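Local coordinates for uncharacterized protein (Kutzneria albida DSM 43870, PDB 5M6Q) that probably acts as a microbial transglutaminase, transferring the acyl group of protein-bound glutamine side chains to amines, at residues A[14-19]-A[197-202]; A[61-66]-A[127-132]; A[122-127]-A[217-222]. One frame throughout, in Å; residues are numbered along the deposited sequence.

Contact 1: A[14-19]-A[197-202]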
loop_
_atom_site.group_PDB
_atom_site.type_symbol
_atom_site.label_atom_id
_atom_site.label_comp_id
_atom_site.label_asym_id
_atom_site.label_seq_id
_atom_site.Cartn_x
_atom_site.Cartn_y
_atom_site.Cartn_z
ATOM N N ARG A 14 11.234 -12.211 8.580
ATOM C CA ARG A 14 11.184 -12.344 10.027
ATOM C C ARG A 14 9.727 -12.384 10.472
ATOM O O ARG A 14 8.897 -11.617 9.959
ATOM C CB ARG A 14 11.929 -11.189 10.702
ATOM C CG ARG A 14 11.889 -11.213 12.222
ATOM C CD ARG A 14 12.478 -9.941 12.809
ATOM N NE ARG A 14 13.918 -9.847 12.587
ATOM C CZ ARG A 14 14.555 -8.780 12.101
ATOM N NH1 ARG A 14 13.894 -7.663 11.791
ATOM N NH2 ARG A 14 15.869 -8.822 11.942
ATOM N N THR A 15 9.397 -13.291 11.387
ATOM C CA THR A 15 8.028 -13.388 11.881
ATOM C C THR A 15 7.843 -12.675 13.220
ATOM O O THR A 15 8.735 -12.660 14.070
ATOM C CB THR A 15 7.561 -14.843 12.029
ATOM O OG1 THR A 15 8.409 -15.535 12.938
ATOM C CG2 THR A 15 7.601 -15.562 10.697
ATOM N N TRP A 16 6.670 -12.074 13.389
ATOM C CA TRP A 16 6.351 -11.275 14.566
ATOM C C TRP A 16 5.063 -11.744 15.227
ATOM O O TRP A 16 4.044 -11.882 14.553
ATOM C CB TRP A 16 6.205 -9.807 14.180
ATOM C CG TRP A 16 7.477 -9.160 13.765
ATOM C CD1 TRP A 16 8.117 -9.303 12.576
ATOM C CD2 TRP A 16 8.258 -8.251 14.539
ATOM N NE1 TRP A 16 9.249 -8.529 12.550
ATOM C CE2 TRP A 16 9.364 -7.883 13.750
ATOM C CE3 TRP A 16 8.129 -7.714 15.825
ATOM C CZ2 TRP A 16 10.334 -7.012 14.202
ATOM C CZ3 TRP A 16 9.090 -6.840 16.273
ATOM C CH2 TRP A 16 10.182 -6.492 15.465
ATOM N N ARG A 17 5.106 -12.007 16.531
ATOM C CA ARG A 17 3.875 -12.071 17.301
ATOM C C ARG A 17 3.216 -10.727 17.150
ATOM O O ARG A 17 3.899 -9.709 17.161
ATOM C CB ARG A 17 4.114 -12.336 18.786
ATOM C CG ARG A 17 4.637 -13.685 19.126
ATOM C CD ARG A 17 5.243 -13.669 20.510
ATOM N NE ARG A 17 4.255 -13.714 21.573
ATOM C CZ ARG A 17 4.143 -12.813 22.549
ATOM N NH1 ARG A 17 4.950 -11.758 22.612
ATOM N NH2 ARG A 17 3.217 -12.976 23.478
ATOM N N VAL A 18 1.899 -10.713 17.019
ATOM C CA VAL A 18 1.189 -9.449 16.920
ATOM C C VAL A 18 1.540 -8.560 18.103
ATOM O O VAL A 18 1.898 -7.400 17.911
ATOM C CB VAL A 18 -0.320 -9.660 16.816
ATOM C CG1 VAL A 18 -1.031 -8.311 16.850
ATOM C CG2 VAL A 18 -0.660 -10.413 15.524
ATOM N N GLU A 19 1.479 -9.109 19.316
ATOM C CA GLU A 19 1.826 -8.343 20.518
ATOM C C GLU A 19 3.217 -7.714 20.416
ATOM O O GLU A 19 3.422 -6.589 20.856
ATOM C CB GLU A 19 1.743 -9.214 21.791
ATOM C CG GLU A 19 1.795 -8.400 23.094
ATOM C CD GLU A 19 2.038 -9.237 24.367
ATOM O OE1 GLU A 19 2.192 -10.479 24.270
ATOM O OE2 GLU A 19 2.072 -8.640 25.473
ATOM N N VAL A 197 2.448 -11.437 11.975
ATOM C CA VAL A 197 2.998 -10.377 11.134
ATOM C C VAL A 197 4.320 -10.812 10.513
ATOM O O VAL A 197 5.139 -11.482 11.159
ATOM C CB VAL A 197 3.130 -9.069 11.948
ATOM C CG1 VAL A 197 4.064 -8.059 11.279
ATOM C CG2 VAL A 197 1.759 -8.461 12.121
ATOM N N TYR A 198 4.503 -10.479 9.236
ATOM C CA TYR A 198 5.732 -10.821 8.528
ATOM C C TYR A 198 6.487 -9.580 8.103
ATOM O O TYR A 198 5.898 -8.595 7.680
ATOM C CB TYR A 198 5.445 -11.644 7.269
ATOM C CG TYR A 198 4.691 -12.914 7.499
ATOM C CD1 TYR A 198 5.085 -13.824 8.486
ATOM C CD2 TYR A 198 3.589 -13.229 6.712
ATOM C CE1 TYR A 198 4.385 -15.009 8.683
ATOM C CE2 TYR A 198 2.889 -14.406 6.899
ATOM C CZ TYR A 198 3.290 -15.290 7.884
ATOM O OH TYR A 198 2.583 -16.455 8.048
ATOM N N GLN A 199 7.800 -9.659 8.172
ATOM C CA GLN A 199 8.670 -8.616 7.671
ATOM C C GLN A 199 9.535 -9.292 6.621
ATOM O O GLN A 199 10.417 -10.099 6.964
ATOM C CB GLN A 199 9.501 -8.002 8.804
ATOM C CG GLN A 199 10.525 -6.972 8.352
ATOM C CD GLN A 199 11.518 -6.623 9.450
ATOM O OE1 GLN A 199 11.531 -7.253 10.511
ATOM N NE2 GLN A 199 12.354 -5.612 9.201
ATOM N N SER A 200 9.265 -9.006 5.349
ATOM C CA SER A 200 9.899 -9.752 4.257
ATOM C C SER A 200 10.765 -8.910 3.342
ATOM O O SER A 200 10.589 -7.691 3.239
ATOM C CB SER A 200 8.837 -10.447 3.410
ATOM O OG SER A 200 8.111 -11.367 4.198
ATOM N N THR A 201 11.704 -9.563 2.671
ATOM C CA THR A 201 12.316 -8.934 1.515
ATOM C C THR A 201 11.240 -8.803 0.446
ATOM O O THR A 201 10.260 -9.552 0.446
ATOM C CB THR A 201 13.467 -9.749 0.934
ATOM O OG1 THR A 201 12.927 -10.949 0.391
ATOM C CG2 THR A 201 14.519 -10.089 1.991
ATOM N N LEU A 202 11.436 -7.876 -0.489
ATOM C CA LEU A 202 10.525 -7.736 -1.614
ATOM C C LEU A 202 10.436 -9.019 -2.424
ATOM O O LEU A 202 9.350 -9.427 -2.815
ATOM C CB LEU A 202 10.955 -6.579 -2.521
ATOM C CG LEU A 202 10.050 -6.437 -3.749
ATOM C CD1 LEU A 202 8.619 -6.103 -3.336
ATOM C CD2 LEU A 202 10.598 -5.416 -4.745
#
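R14 and W16 both offer an N-H to the side-chain oxygen of Q199, an instructive case of an edge strand tied to its neighbour by side chains as well as by backbone. Residues 14-17 and 197-200 run antiparallel. R14 with Q199 and W16 with V197 form hydrogen-bonded pairs, separated by the non-hydrogen-bonded pair T15 and Y198; of the four backbone bonds, that from R14 N to Q199 O measures 2.8 Å.

The close packing lies on the face bearing R14, W16, V197 and Q199. With CG anti to the backbone N (chi1 175°) and the rest of its chain extended, Q199 runs alongside R14, bringing OE1 to 2.7 Å from R14 NH1. That bond is nevertheless weak: it is bent to 126° at the hydrogen, and the guanidinium and amide planes stand 60° apart. W16 NE1 meets the same OE1 in the plane of the indole edge, a long and weak bond of 3.3 Å, while W16 CB rests against V197 CB at 3.9 Å. The stronger grip comes from the N-terminal segment, where P5 O accepts from both R14 NH1 and Q199 NE2, and P6 O from R14 NH2. Replacing R14 by an alanine is likely to deprive Q199 OE1 of its nearer donor and to leave P6 O without its guanidinium mate.

The opposite face is looser: exposed T15 brings CG2 to the edge of the Y198 ring at 3.8 Å, the one side-chain touch there between the two segments.

Strand 13-17 is outermost in the sheet, and strand 184-188 flanks 196-200 on its far side, sending W186 against W16, V197 and Q199. Helix 18-28, which starts directly after R17, lays A24 on W16 and Y21 on V197.

Contact 2: A[61-66]-A[127-132]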
loop_
_atom_site.group_PDB
_atom_site.type_symbol
_atom_site.label_atom_id
_atom_site.label_comp_id
_atom_site.label_asym_id
_atom_site.label_seq_id
_atom_site.Cartn_x
_atom_site.Cartn_y
_atom_site.Cartn_z
ATOM N N PRO A 61 -7.207 0.245 2.091
ATOM C CA PRO A 61 -6.162 1.072 1.484
ATOM C C PRO A 61 -6.576 1.493 0.072
ATOM O O PRO A 61 -6.996 0.655 -0.717
ATOM C CB PRO A 61 -4.936 0.143 1.465
ATOM C CG PRO A 61 -5.236 -0.918 2.475
ATOM C CD PRO A 61 -6.728 -1.109 2.414
ATOM N N PRO A 62 -6.461 2.781 -0.245
ATOM C CA PRO A 62 -6.953 3.266 -1.541
ATOM C C PRO A 62 -6.070 2.820 -2.696
ATOM O O PRO A 62 -4.846 2.835 -2.566
ATOM C CB PRO A 62 -6.914 4.786 -1.381
ATOM C CG PRO A 62 -5.768 5.015 -0.437
ATOM C CD PRO A 62 -5.704 3.812 0.487
ATOM N N LEU A 63 -6.680 2.444 -3.819
ATOM C CA LEU A 63 -5.937 1.839 -4.919
ATOM C C LEU A 63 -5.808 2.782 -6.107
ATOM O O LEU A 63 -5.379 2.369 -7.181
ATOM C CB LEU A 63 -6.611 0.534 -5.348
ATOM C CG LEU A 63 -6.725 -0.479 -4.203
ATOM C CD1 LEU A 63 -7.411 -1.773 -4.659
ATOM C CD2 LEU A 63 -5.349 -0.806 -3.623
ATOM N N ASN A 64 -6.158 4.048 -5.876
ATOM C CA ASN A 64 -6.202 5.099 -6.904
ATOM C C ASN A 64 -4.939 5.213 -7.743
ATOM O O ASN A 64 -4.993 5.462 -8.944
ATOM C CB ASN A 64 -6.438 6.477 -6.253
ATOM C CG ASN A 64 -7.632 6.502 -5.339
ATOM O OD1 ASN A 64 -7.538 6.940 -4.189
ATOM N ND2 ASN A 64 -8.776 6.055 -5.846
ATOM N N LEU A 65 -3.802 5.111 -7.067
ATOM C CA LEU A 65 -2.501 5.363 -7.668
ATOM C C LEU A 65 -1.681 4.093 -7.589
ATOM O O LEU A 65 -0.791 3.974 -6.740
ATOM C CB LEU A 65 -1.774 6.513 -6.960
ATOM C CG LEU A 65 -2.390 7.918 -6.974
ATOM C CD1 LEU A 65 -1.465 8.878 -6.232
ATOM C CD2 LEU A 65 -2.698 8.441 -8.407
ATOM N N SER A 66 -1.996 3.151 -8.477
ATOM C CA SER A 66 -1.364 1.826 -8.490
ATOM C C SER A 66 -0.518 1.653 -9.738
ATOM O O SER A 66 -0.946 2.018 -10.828
ATOM C CB SER A 66 -2.413 0.711 -8.428
ATOM O OG SER A 66 -3.092 0.713 -7.188
ATOM N N PHE A 127 2.604 0.864 -0.621
ATOM C CA PHE A 127 2.376 -0.513 -0.246
ATOM C C PHE A 127 2.206 -1.289 -1.531
ATOM O O PHE A 127 1.947 -0.706 -2.574
ATOM C CB PHE A 127 1.164 -0.650 0.680
ATOM C CG PHE A 127 -0.114 -0.170 0.080
ATOM C CD1 PHE A 127 -0.908 -1.022 -0.671
ATOM C CD2 PHE A 127 -0.543 1.134 0.285
ATOM C CE1 PHE A 127 -2.106 -0.579 -1.228
ATOM C CE2 PHE A 127 -1.732 1.584 -0.275
ATOM C CZ PHE A 127 -2.515 0.720 -1.021
ATOM N N SER A 128 2.360 -2.603 -1.452
ATOM C CA SER A 128 2.228 -3.460 -2.607
ATOM C C SER A 128 1.093 -4.422 -2.391
ATOM O O SER A 128 1.002 -5.077 -1.349
ATOM C CB SER A 128 3.510 -4.243 -2.865
ATOM O OG SER A 128 3.327 -5.067 -3.999
ATOM N N LYS A 129 0.241 -4.528 -3.395
ATOM C CA LYS A 129 -0.905 -5.393 -3.304
ATOM C C LYS A 129 -0.808 -6.505 -4.332
ATOM O O LYS A 129 -0.527 -6.266 -5.505
ATOM C CB LYS A 129 -2.199 -4.590 -3.503
ATOM C CG LYS A 129 -3.455 -5.430 -3.527
ATOM C CD LYS A 129 -4.636 -4.581 -4.053
ATOM C CE LYS A 129 -5.887 -5.406 -4.219
ATOM N NZ LYS A 129 -6.330 -6.052 -2.933
ATOM N N ARG A 130 -1.047 -7.723 -3.875
ATOM C CA ARG A 130 -1.106 -8.877 -4.744
ATOM C C ARG A 130 -2.549 -9.365 -4.794
ATOM O O ARG A 130 -3.249 -9.398 -3.772
ATOM C CB ARG A 130 -0.173 -9.987 -4.250
ATOM C CG ARG A 130 1.278 -9.539 -4.033
ATOM C CD ARG A 130 2.209 -10.723 -3.757
ATOM N NE ARG A 130 2.197 -11.715 -4.838
ATOM C CZ ARG A 130 2.890 -12.854 -4.828
ATOM N NH1 ARG A 130 3.679 -13.152 -3.799
ATOM N NH2 ARG A 130 2.802 -13.695 -5.848
ATOM N N PHE A 131 -2.996 -9.733 -5.979
ATOM C CA PHE A 131 -4.391 -10.095 -6.169
ATOM C C PHE A 131 -4.571 -10.992 -7.389
ATOM O O PHE A 131 -3.609 -11.335 -8.082
ATOM C CB PHE A 131 -5.252 -8.825 -6.286
ATOM C CG PHE A 131 -4.899 -7.936 -7.462
ATOM C CD1 PHE A 131 -3.804 -7.078 -7.406
ATOM C CD2 PHE A 131 -5.689 -7.935 -8.609
ATOM C CE1 PHE A 131 -3.494 -6.244 -8.469
ATOM C CE2 PHE A 131 -5.382 -7.094 -9.692
ATOM C CZ PHE A 131 -4.282 -6.252 -9.622
ATOM N N TYR A 132 -5.814 -11.390 -7.628
ATOM C CA TYR A 132 -6.166 -12.282 -8.721
ATOM C C TYR A 132 -6.846 -11.471 -9.824
ATOM O O TYR A 132 -7.694 -10.625 -9.552
ATOM C CB TYR A 132 -7.078 -13.398 -8.199
ATOM C CG TYR A 132 -7.485 -14.461 -9.196
ATOM C CD1 TYR A 132 -6.551 -15.141 -9.954
ATOM C CD2 TYR A 132 -8.818 -14.800 -9.345
ATOM C CE1 TYR A 132 -6.943 -16.134 -10.848
ATOM C CE2 TYR A 132 -9.218 -15.785 -10.219
ATOM C CZ TYR A 132 -8.288 -16.450 -10.964
ATOM O OH TYR A 132 -8.726 -17.418 -11.837
#
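F127 drives its ring from the central antiparallel sheet of this microbial transglutaminase fold into the irregular loop 61-66, which leads to the short strand 66-67. The contact illustrates how largely side chains can join a strand to an irregular loop without backbone pairing.

In F127, CG sits between the backbone N and the carbonyl carbon (chi1 60°), a crowded position that turns the ring out from the strand toward the loop. Its far end does most of the touching. CZ lies 3.5 Å from P61 CB and, at the ring edge and near its plane, 3.5 Å from P62 O. The two prolines thus contribute differently: P61 turns its CB toward F127 and touches with that atom, whereas P62 turns its CB away and presents its carbonyl. T49 and V50 of helix 47-53 pack on P61 from outside the pair, and T49 also touches F127.

L63 reaches the strand with its end rather than its base. CG lies beside the backbone N and the chain then extends; the side chain crosses those of F127 and K129 at about a right angle, its branched end doing the touching. CD2 stands 4.0 Å from F127 CE1, again at the ring edge, and 3.9 Å from K129 CD, while CD1 meets K129 CE at 4.0 Å. K129 can offer this aliphatic flank because its chain is straight as far as CE; the single bend, at chi4 (59°), directs NZ to the hydroxyls of Y175 and Y162. Its charged end is therefore held by two phenols while its methylenes serve the apolar contact.

Within the loop, S66 OG donates to L63 O over 2.8 Å, approaching from above the carbonyl plane, 38° out of it.

Contact 3: A[122-127]-A[217-222]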
loop_
_atom_site.group_PDB
_atom_site.type_symbol
_atom_site.label_atom_id
_atom_site.label_comp_id
_atom_site.label_asym_id
_atom_site.label_seq_id
_atom_site.Cartn_x
_atom_site.Cartn_y
_atom_site.Cartn_z
ATOM N N LEU A 122 0.675 15.383 5.844
ATOM C CA LEU A 122 0.592 14.228 4.955
ATOM C C LEU A 122 1.942 13.798 4.434
ATOM O O LEU A 122 2.859 14.609 4.295
ATOM C CB LEU A 122 -0.333 14.522 3.768
ATOM C CG LEU A 122 -1.803 14.730 4.132
ATOM C CD1 LEU A 122 -2.558 15.194 2.919
ATOM C CD2 LEU A 122 -2.436 13.452 4.731
ATOM N N LYS A 123 2.058 12.507 4.143
ATOM C CA LYS A 123 3.206 11.999 3.414
ATOM C C LYS A 123 2.738 10.907 2.462
ATOM O O LYS A 123 1.846 10.121 2.792
ATOM C CB LYS A 123 4.268 11.453 4.367
ATOM C CG LYS A 123 3.733 10.393 5.297
ATOM C CD LYS A 123 4.825 9.494 5.830
ATOM C CE LYS A 123 4.312 8.667 7.012
ATOM N NZ LYS A 123 5.323 7.658 7.455
ATOM N N ALA A 124 3.334 10.866 1.278
ATOM C CA ALA A 124 3.063 9.795 0.336
ATOM C C ALA A 124 3.787 8.523 0.781
ATOM O O ALA A 124 4.979 8.551 1.068
ATOM C CB ALA A 124 3.483 10.200 -1.056
ATOM N N SER A 125 3.054 7.417 0.857
ATOM C CA SER A 125 3.602 6.150 1.308
ATOM C C SER A 125 3.317 5.086 0.268
ATOM O O SER A 125 2.497 5.303 -0.608
ATOM C CB SER A 125 3.014 5.758 2.658
ATOM O OG SER A 125 3.427 6.682 3.646
ATOM N N ILE A 126 4.016 3.958 0.351
ATOM C CA ILE A 126 3.896 2.890 -0.643
ATOM C C ILE A 126 3.483 1.598 0.037
ATOM O O ILE A 126 3.929 1.282 1.145
ATOM C CB ILE A 126 5.207 2.686 -1.430
ATOM C CG1 ILE A 126 5.509 3.912 -2.285
ATOM C CG2 ILE A 126 5.169 1.410 -2.313
ATOM C CD1 ILE A 126 6.809 3.802 -3.044
ATOM N N PHE A 127 2.604 0.864 -0.621
ATOM C CA PHE A 127 2.376 -0.513 -0.246
ATOM C C PHE A 127 2.206 -1.289 -1.531
ATOM O O PHE A 127 1.947 -0.706 -2.574
ATOM C CB PHE A 127 1.164 -0.650 0.680
ATOM C CG PHE A 127 -0.114 -0.170 0.080
ATOM C CD1 PHE A 127 -0.908 -1.022 -0.671
ATOM C CD2 PHE A 127 -0.543 1.134 0.285
ATOM C CE1 PHE A 127 -2.106 -0.579 -1.228
ATOM C CE2 PHE A 127 -1.732 1.584 -0.275
ATOM C CZ PHE A 127 -2.515 0.720 -1.021
ATOM N N PHE A 217 2.183 -1.710 -7.161
ATOM C CA PHE A 217 2.806 -0.894 -6.153
ATOM C C PHE A 217 2.036 0.412 -6.120
ATOM O O PHE A 217 1.904 1.098 -7.133
ATOM C CB PHE A 217 4.286 -0.686 -6.467
ATOM C CG PHE A 217 5.066 -1.961 -6.468
ATOM C CD1 PHE A 217 5.668 -2.413 -5.304
ATOM C CD2 PHE A 217 5.143 -2.737 -7.607
ATOM C CE1 PHE A 217 6.364 -3.595 -5.298
ATOM C CE2 PHE A 217 5.839 -3.920 -7.603
ATOM C CZ PHE A 217 6.444 -4.349 -6.452
ATOM N N THR A 218 1.546 0.744 -4.938
ATOM C CA THR A 218 0.504 1.742 -4.789
ATOM C C THR A 218 0.980 2.854 -3.899
ATOM O O THR A 218 1.626 2.623 -2.880
ATOM C CB THR A 218 -0.782 1.109 -4.212
ATOM O OG1 THR A 218 -1.219 0.073 -5.096
ATOM C CG2 THR A 218 -1.895 2.150 -4.042
ATOM N N VAL A 219 0.677 4.072 -4.313
ATOM C CA VAL A 219 1.044 5.250 -3.558
ATOM C C VAL A 219 -0.209 5.807 -2.935
ATOM O O VAL A 219 -1.227 5.950 -3.613
ATOM C CB VAL A 219 1.726 6.295 -4.459
ATOM C CG1 VAL A 219 2.184 7.484 -3.626
ATOM C CG2 VAL A 219 2.877 5.676 -5.213
ATOM N N ALA A 220 -0.144 6.122 -1.651
ATOM C CA ALA A 220 -1.282 6.701 -0.951
ATOM C C ALA A 220 -0.774 7.665 0.100
ATOM O O ALA A 220 0.366 7.551 0.569
ATOM C CB ALA A 220 -2.147 5.608 -0.302
ATOM N N PHE A 221 -1.611 8.621 0.478
ATOM C CA PHE A 221 -1.234 9.549 1.521
ATOM C C PHE A 221 -1.449 8.940 2.882
ATOM O O PHE A 221 -2.497 8.376 3.178
ATOM C CB PHE A 221 -1.998 10.871 1.379
ATOM C CG PHE A 221 -1.423 11.755 0.316
ATOM C CD1 PHE A 221 -0.159 12.291 0.474
ATOM C CD2 PHE A 221 -2.114 12.004 -0.859
ATOM C CE1 PHE A 221 0.393 13.088 -0.495
ATOM C CE2 PHE A 221 -1.567 12.810 -1.837
ATOM C CZ PHE A 221 -0.305 13.347 -1.658
ATOM N N ALA A 222 -0.411 9.012 3.692
ATOM C CA ALA A 222 -0.508 8.628 5.085
ATOM C C ALA A 222 -0.512 9.905 5.915
ATOM O O ALA A 222 0.009 10.935 5.493
ATOM C CB ALA A 222 0.649 7.711 5.489
#
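K123 and A222 form the first of three antiparallel hydrogen-bonded pairs, the others being S125 with A220 and F127 with T218. Each pair contributes two backbone bonds. The bond from A222 N to K123 O (2.7 Å) is almost straight, at 171°, and S125 N to A220 O is equally short. CA-H...O contacts fill the intervals, as between I126 CA and T218 O at 3.2 Å.

Beyond the backbone, T218 lies over one face of the F127 ring, a CH-pi contact with CB 3.9 Å from the centroid and offset toward the rim. Its CG2, anti to the backbone N, comes within 3.4 Å of F127 CZ, and its OG1, placed beside that N (chi1 -59°), is left to pair with S66 OG. A220 CB meets the same ring at its edge, while A222 CB touches S125 OG at 3.5 Å. Helix 47-53 covers this face, L53 packing on A220 and A222.

The other face is mainly apolar: A124 CB and V219 CG1 meet at 4.0 Å, I126 lies beside V219, and L122 CB lies against F221 CD1. Helix 70-84 packs here through Q77 on I126 and V84 on F221, and its Q77 and N81 hydrogen-bond the A124 backbone.

Two long, twisted, antiparallel strands with helices on both faces form the core of the alpha+beta fold, as in microbial transglutaminases.

In the fold
Contacts 2 and 3 lie in the core, their centres about 6 Å from the centre of the chain, whereas contact 1, its centre about 16 Å from that point, pairs an outermost strand of the same sheet with its neighbour and is partly open to solvent. Chemistry follows place: contact 1 supplements its backbone pairing with charged and polar side chains, contact 3 combines backbone pairing with mostly apolar packing, and contact 2 relies on side-chain packing between its segments. Contacts 2 and 3 share F127 and strand 122-131, and touch again through L65 O with V219 N and S66 OG with T218 OG1. Contact 1 joins contact 3 only lightly, L202 CD1 packing on F217 CE1 at 3.9 Å.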